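Local coordinates for ScaE cell-surface anchored scaffoldin protein (Ruminococcus flavefaciens, PDB 2ZF9) that probably binds dockerin modules through this type III cohesin, so anchoring cellulosomal proteins to the bacterial cell surface, at residues P75-I80 with Y143-A148; V51-S56 with G183-E188. All blocks are in the same frame, centred on the assembly; numbering follows the deposited sequence.

Interaction 1. Residues P75-I80 with Y143-A148; sequences PKLKLI and YDVQVA
In the beta sandwich of this cohesin module, the turn that leads into the short strand 78-79 is laid over the start of strand 142-149, and Leu77 meets Tyr143 there. The leucine brings both methyls down on the base of the tyrosine. CD2 stands over one ring face, 4.2 Å from the centroid of the Tyr143 ring and 28° off its normal, a CH-pi contact displaced toward the CG end. CD1 packs against Tyr143 CB at 3.7 Å, while reaching Val145 CG2 at 3.9 Å. A forked side chain suits this place, since one methyl can sit over the ring while the other reaches on to Val145. The sandwich core begins here: Leu77 and Val145 both touch Leu131 of strand 124-132, and Leu77 also meets Ile185 of strand 180-187. Tyr143 has CG anti to its carbonyl carbon (chi1 -52°), which swings the ring out from the strand toward the turn and under the leucine. Farther along the same ring, Lys76 CB comes to 4.1 Å from Tyr143 CE1, and the two side chains cross at about a right angle. A lysine fits this outer position because its methylenes can lie against the CE1 side of the ring while its amine continues toward the exposed side. Asp74 closes the turn, its OD2 accepting a hydrogen bond from Lys76 N.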
# COMPACT_ATOMS: atom_id res chain seq x y z
N PRO A 75 -11.91 -6.52 -7.91
CA PRO A 75 -13.09 -5.72 -8.27
C PRO A 75 -14.39 -6.17 -7.57
O PRO A 75 -15.35 -5.44 -7.53
CB PRO A 75 -13.20 -5.93 -9.79
CG PRO A 75 -11.90 -6.43 -10.22
CD PRO A 75 -11.33 -7.20 -9.08
N LYS A 76 -14.41 -7.36 -6.99
CA LYS A 76 -15.58 -7.77 -6.21
C LYS A 76 -15.68 -7.08 -4.86
O LYS A 76 -16.74 -7.13 -4.20
CB LYS A 76 -15.54 -9.29 -5.96
CG LYS A 76 -15.95 -10.08 -7.18
CD LYS A 76 -15.65 -11.55 -7.00
CE LYS A 76 -16.08 -12.27 -8.25
NZ LYS A 76 -15.79 -13.72 -8.17
N LEU A 77 -14.56 -6.51 -4.40
CA LEU A 77 -14.56 -5.76 -3.11
C LEU A 77 -15.00 -4.34 -3.39
O LEU A 77 -14.84 -3.87 -4.50
CB LEU A 77 -13.17 -5.74 -2.48
CG LEU A 77 -12.48 -7.05 -2.07
CD1 LEU A 77 -11.07 -6.76 -1.51
CD2 LEU A 77 -13.32 -7.80 -1.02
N LYS A 78 -15.54 -3.67 -2.38
CA LYS A 78 -15.95 -2.27 -2.53
C LYS A 78 -15.25 -1.41 -1.49
O LYS A 78 -15.28 -1.76 -0.30
CB LYS A 78 -17.46 -2.18 -2.33
CG LYS A 78 -18.07 -0.83 -2.67
CD LYS A 78 -19.58 -0.86 -2.27
CE LYS A 78 -20.24 0.53 -2.30
NZ LYS A 78 -21.41 0.57 -1.39
N LEU A 79 -14.66 -0.31 -1.92
CA LEU A 79 -14.03 0.68 -1.01
C LEU A 79 -15.11 1.51 -0.34
O LEU A 79 -15.92 2.16 -1.00
CB LEU A 79 -13.08 1.60 -1.77
CG LEU A 79 -12.28 2.65 -0.98
CD1 LEU A 79 -11.24 2.01 -0.02
CD2 LEU A 79 -11.57 3.56 -1.95
N ILE A 80 -15.10 1.50 0.99
CA ILE A 80 -16.11 2.20 1.77
C ILE A 80 -15.58 3.54 2.37
O ILE A 80 -14.81 3.51 3.30
CB ILE A 80 -16.63 1.30 2.89
CG1 ILE A 80 -17.14 -0.06 2.34
CG2 ILE A 80 -17.72 2.02 3.72
CD1 ILE A 80 -18.23 0.07 1.22
N TYR A 143 -9.55 -12.50 -1.88
CA TYR A 143 -9.63 -11.24 -2.63
C TYR A 143 -8.33 -10.48 -2.38
O TYR A 143 -8.09 -10.05 -1.25
CB TYR A 143 -10.80 -10.42 -2.08
CG TYR A 143 -12.11 -11.16 -2.02
CD1 TYR A 143 -12.94 -11.25 -3.15
CD2 TYR A 143 -12.53 -11.78 -0.84
CE1 TYR A 143 -14.17 -11.94 -3.10
CE2 TYR A 143 -13.75 -12.47 -0.77
CZ TYR A 143 -14.55 -12.55 -1.91
OH TYR A 143 -15.74 -13.23 -1.85
N ASP A 144 -7.50 -10.34 -3.43
CA ASP A 144 -6.16 -9.71 -3.32
C ASP A 144 -6.28 -8.18 -3.14
O ASP A 144 -7.18 -7.54 -3.70
CB ASP A 144 -5.31 -9.99 -4.58
CG ASP A 144 -4.89 -11.42 -4.70
OD1 ASP A 144 -4.67 -12.07 -3.66
OD2 ASP A 144 -4.78 -11.89 -5.84
N VAL A 145 -5.36 -7.62 -2.35
CA VAL A 145 -5.29 -6.16 -2.15
C VAL A 145 -3.80 -5.82 -2.25
O VAL A 145 -2.98 -6.32 -1.47
CB VAL A 145 -5.85 -5.79 -0.74
CG1 VAL A 145 -5.81 -4.26 -0.49
CG2 VAL A 145 -7.28 -6.33 -0.57
N GLN A 146 -3.47 -4.93 -3.19
CA GLN A 146 -2.14 -4.82 -3.74
C GLN A 146 -1.67 -3.38 -3.90
O GLN A 146 -2.43 -2.50 -4.31
CB GLN A 146 -2.09 -5.49 -5.11
CG GLN A 146 -2.42 -6.97 -5.10
CD GLN A 146 -2.39 -7.58 -6.50
OE1 GLN A 146 -2.78 -6.94 -7.48
NE2 GLN A 146 -1.94 -8.81 -6.59
N VAL A 147 -0.37 -3.17 -3.67
CA VAL A 147 0.31 -1.98 -4.21
C VAL A 147 0.65 -2.25 -5.66
O VAL A 147 1.21 -3.29 -5.97
CB VAL A 147 1.64 -1.68 -3.45
CG1 VAL A 147 2.37 -0.44 -4.13
CG2 VAL A 147 1.34 -1.40 -1.94
N ALA A 148 0.33 -1.30 -6.54
CA ALA A 148 0.58 -1.46 -7.97
C ALA A 148 1.48 -0.32 -8.45
O ALA A 148 1.38 0.78 -7.94
CB ALA A 148 -0.76 -1.42 -8.74

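Interaction 2. Residues V51-S56 with G183-E188; sequences VTMELS and GYIQVE
Strands 51-56 and 183-187 run nearly antiparallel, their N-to-C directions 164° apart, but their axes come no nearer than 9.0 Å, so side chains rather than backbone bonds join them. Val51 and Ile185 reach toward each other tip to tip, with Ile185 CD1 placed 3.8 Å from Val51 CB and 4.0 Å from Val51 CG2, touching the branch point of the valine. Ile185 has CG1 anti to its carbonyl carbon (chi1 -58°), and CD1 extends that arm toward Val51. Selenomethionine Met53 approaches the same arm obliquely: its SE lies 3.8 Å from Ile185 CG1. This is face-to-face packing in the beta sandwich of a cohesin, where strand 50-58 is bonded along its length to strand 124-132, strand 180-187 pairs with strand 142-149, and strand 33-41 pairs with both 50-58 and 180-187. Bends at chi2 and chi3 curl the Met53 chain, so that its CE ends beside the backbone of the facing strand, 3.6 Å from Tyr184 O, a van der Waals approach next to the bare backbone of Gly183. Long and flexible, Met53 can bend to follow the opposing strand, whereas the compact beta-branched Val51 and Ile185 suit extended backbone and fill the buried layer. Cut back to an alanine, Ile185 would lose its CG1-CD1 arm, which is likely to open a gap facing Val51 CB and Met53 SE. Tyr184 points the other way, toward a cation-pi contact with Lys142.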
# COMPACT_ATOMS: atom_id res chain seq x y z
N VAL A 51 -14.16 -4.49 6.23
CA VAL A 51 -12.90 -4.89 6.80
C VAL A 51 -11.93 -3.70 6.80
O VAL A 51 -11.64 -3.12 5.74
CB VAL A 51 -12.28 -6.11 6.02
CG1 VAL A 51 -11.01 -6.56 6.68
CG2 VAL A 51 -13.27 -7.29 5.96
N THR A 52 -11.38 -3.38 7.97
CA THR A 52 -10.30 -2.39 8.06
C THR A 52 -8.98 -2.97 7.57
O THR A 52 -8.50 -3.98 8.09
CB THR A 52 -10.14 -1.89 9.50
OG1 THR A 52 -11.34 -1.21 9.87
CG2 THR A 52 -8.94 -0.88 9.60
N MSE A 53 -8.41 -2.34 6.55
CA MSE A 53 -7.13 -2.76 5.97
C MSE A 53 -6.08 -1.68 6.21
O MSE A 53 -6.42 -0.50 6.29
CB MSE A 53 -7.32 -2.98 4.46
CG MSE A 53 -8.41 -4.05 4.10
SE MSE A 53 -7.80 -5.84 4.69
CE MSE A 53 -6.52 -6.18 3.20
N GLU A 54 -4.82 -2.10 6.32
CA GLU A 54 -3.69 -1.18 6.56
C GLU A 54 -2.55 -1.38 5.58
O GLU A 54 -2.13 -2.51 5.32
CB GLU A 54 -3.13 -1.37 7.99
CG GLU A 54 -4.15 -0.98 9.07
CD GLU A 54 -3.74 -1.42 10.46
OE1 GLU A 54 -3.02 -2.44 10.63
OE2 GLU A 54 -4.16 -0.70 11.39
N LEU A 55 -2.05 -0.27 5.04
CA LEU A 55 -0.77 -0.26 4.36
C LEU A 55 0.27 0.22 5.36
O LEU A 55 0.18 1.33 5.88
CB LEU A 55 -0.80 0.65 3.12
CG LEU A 55 0.51 0.93 2.35
CD1 LEU A 55 1.07 -0.31 1.72
CD2 LEU A 55 0.23 1.96 1.23
N SER A 56 1.25 -0.65 5.63
CA SER A 56 2.31 -0.34 6.61
C SER A 56 3.69 -0.20 5.98
O SER A 56 3.94 -0.74 4.90
CB SER A 56 2.36 -1.45 7.68
OG SER A 56 1.14 -1.43 8.43
N GLY A 183 -1.33 -8.01 0.20
CA GLY A 183 -2.28 -8.51 1.16
C GLY A 183 -3.53 -9.07 0.53
O GLY A 183 -3.60 -9.28 -0.70
N TYR A 184 -4.52 -9.34 1.37
CA TYR A 184 -5.77 -9.93 0.92
C TYR A 184 -6.79 -9.97 2.03
O TYR A 184 -6.45 -9.79 3.22
CB TYR A 184 -5.55 -11.37 0.39
CG TYR A 184 -4.79 -12.26 1.32
CD1 TYR A 184 -3.46 -12.62 1.05
CD2 TYR A 184 -5.37 -12.74 2.51
CE1 TYR A 184 -2.75 -13.45 1.92
CE2 TYR A 184 -4.65 -13.57 3.40
CZ TYR A 184 -3.36 -13.93 3.08
OH TYR A 184 -2.66 -14.72 3.95
N ILE A 185 -8.04 -10.22 1.63
CA ILE A 185 -9.05 -10.70 2.55
C ILE A 185 -9.41 -12.11 2.07
O ILE A 185 -9.74 -12.30 0.89
CB ILE A 185 -10.32 -9.80 2.53
CG1 ILE A 185 -9.96 -8.35 2.90
CG2 ILE A 185 -11.42 -10.42 3.47
CD1 ILE A 185 -11.09 -7.33 2.57
N GLN A 186 -9.34 -13.08 2.95
CA GLN A 186 -9.76 -14.43 2.55
C GLN A 186 -10.74 -15.00 3.57
O GLN A 186 -10.75 -14.57 4.73
CB GLN A 186 -8.57 -15.36 2.38
CG GLN A 186 -7.84 -15.65 3.68
CD GLN A 186 -6.69 -16.60 3.44
OE1 GLN A 186 -6.47 -17.05 2.31
NE2 GLN A 186 -5.93 -16.90 4.49
N VAL A 187 -11.58 -15.92 3.10
CA VAL A 187 -12.58 -16.55 3.97
C VAL A 187 -11.99 -17.89 4.40
O VAL A 187 -11.58 -18.69 3.56
CB VAL A 187 -13.91 -16.77 3.23
CG1 VAL A 187 -14.99 -17.28 4.20
CG2 VAL A 187 -14.37 -15.49 2.53
N GLU A 188 -11.94 -18.13 5.71
CA GLU A 188 -11.45 -19.41 6.23
C GLU A 188 -12.11 -20.58 5.49
O GLU A 188 -13.33 -20.61 5.30
CB GLU A 188 -11.73 -19.50 7.74
CG GLU A 188 -10.98 -20.64 8.43
CD GLU A 188 -9.55 -20.28 8.80
OE1 GLU A 188 -8.61 -20.80 8.16
OE2 GLU A 188 -9.38 -19.46 9.72

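In the fold
Both contacts are largely buried and apolar, and they lie side by side, their centres about 9 Å apart. Each uses one of two adjacent strands: 142-149 in interaction 1 and 180-187 in interaction 2, zipped antiparallel by probable backbone hydrogen bonds, Tyr143 N to Ile185 O at 2.8 Å and Gly183 N to Val145 O at 2.9 Å. Val147 of 143-148 also packs on Leu55 of 51-56. Their chemistry follows their place. Interaction 1 runs out to the surface at Lys76, so an aromatic ring and an exposed lysine accompany its leucine, and it sets a turn against a strand; interaction 2 joins two strands across the interior with aliphatic groups and a selenomethionine.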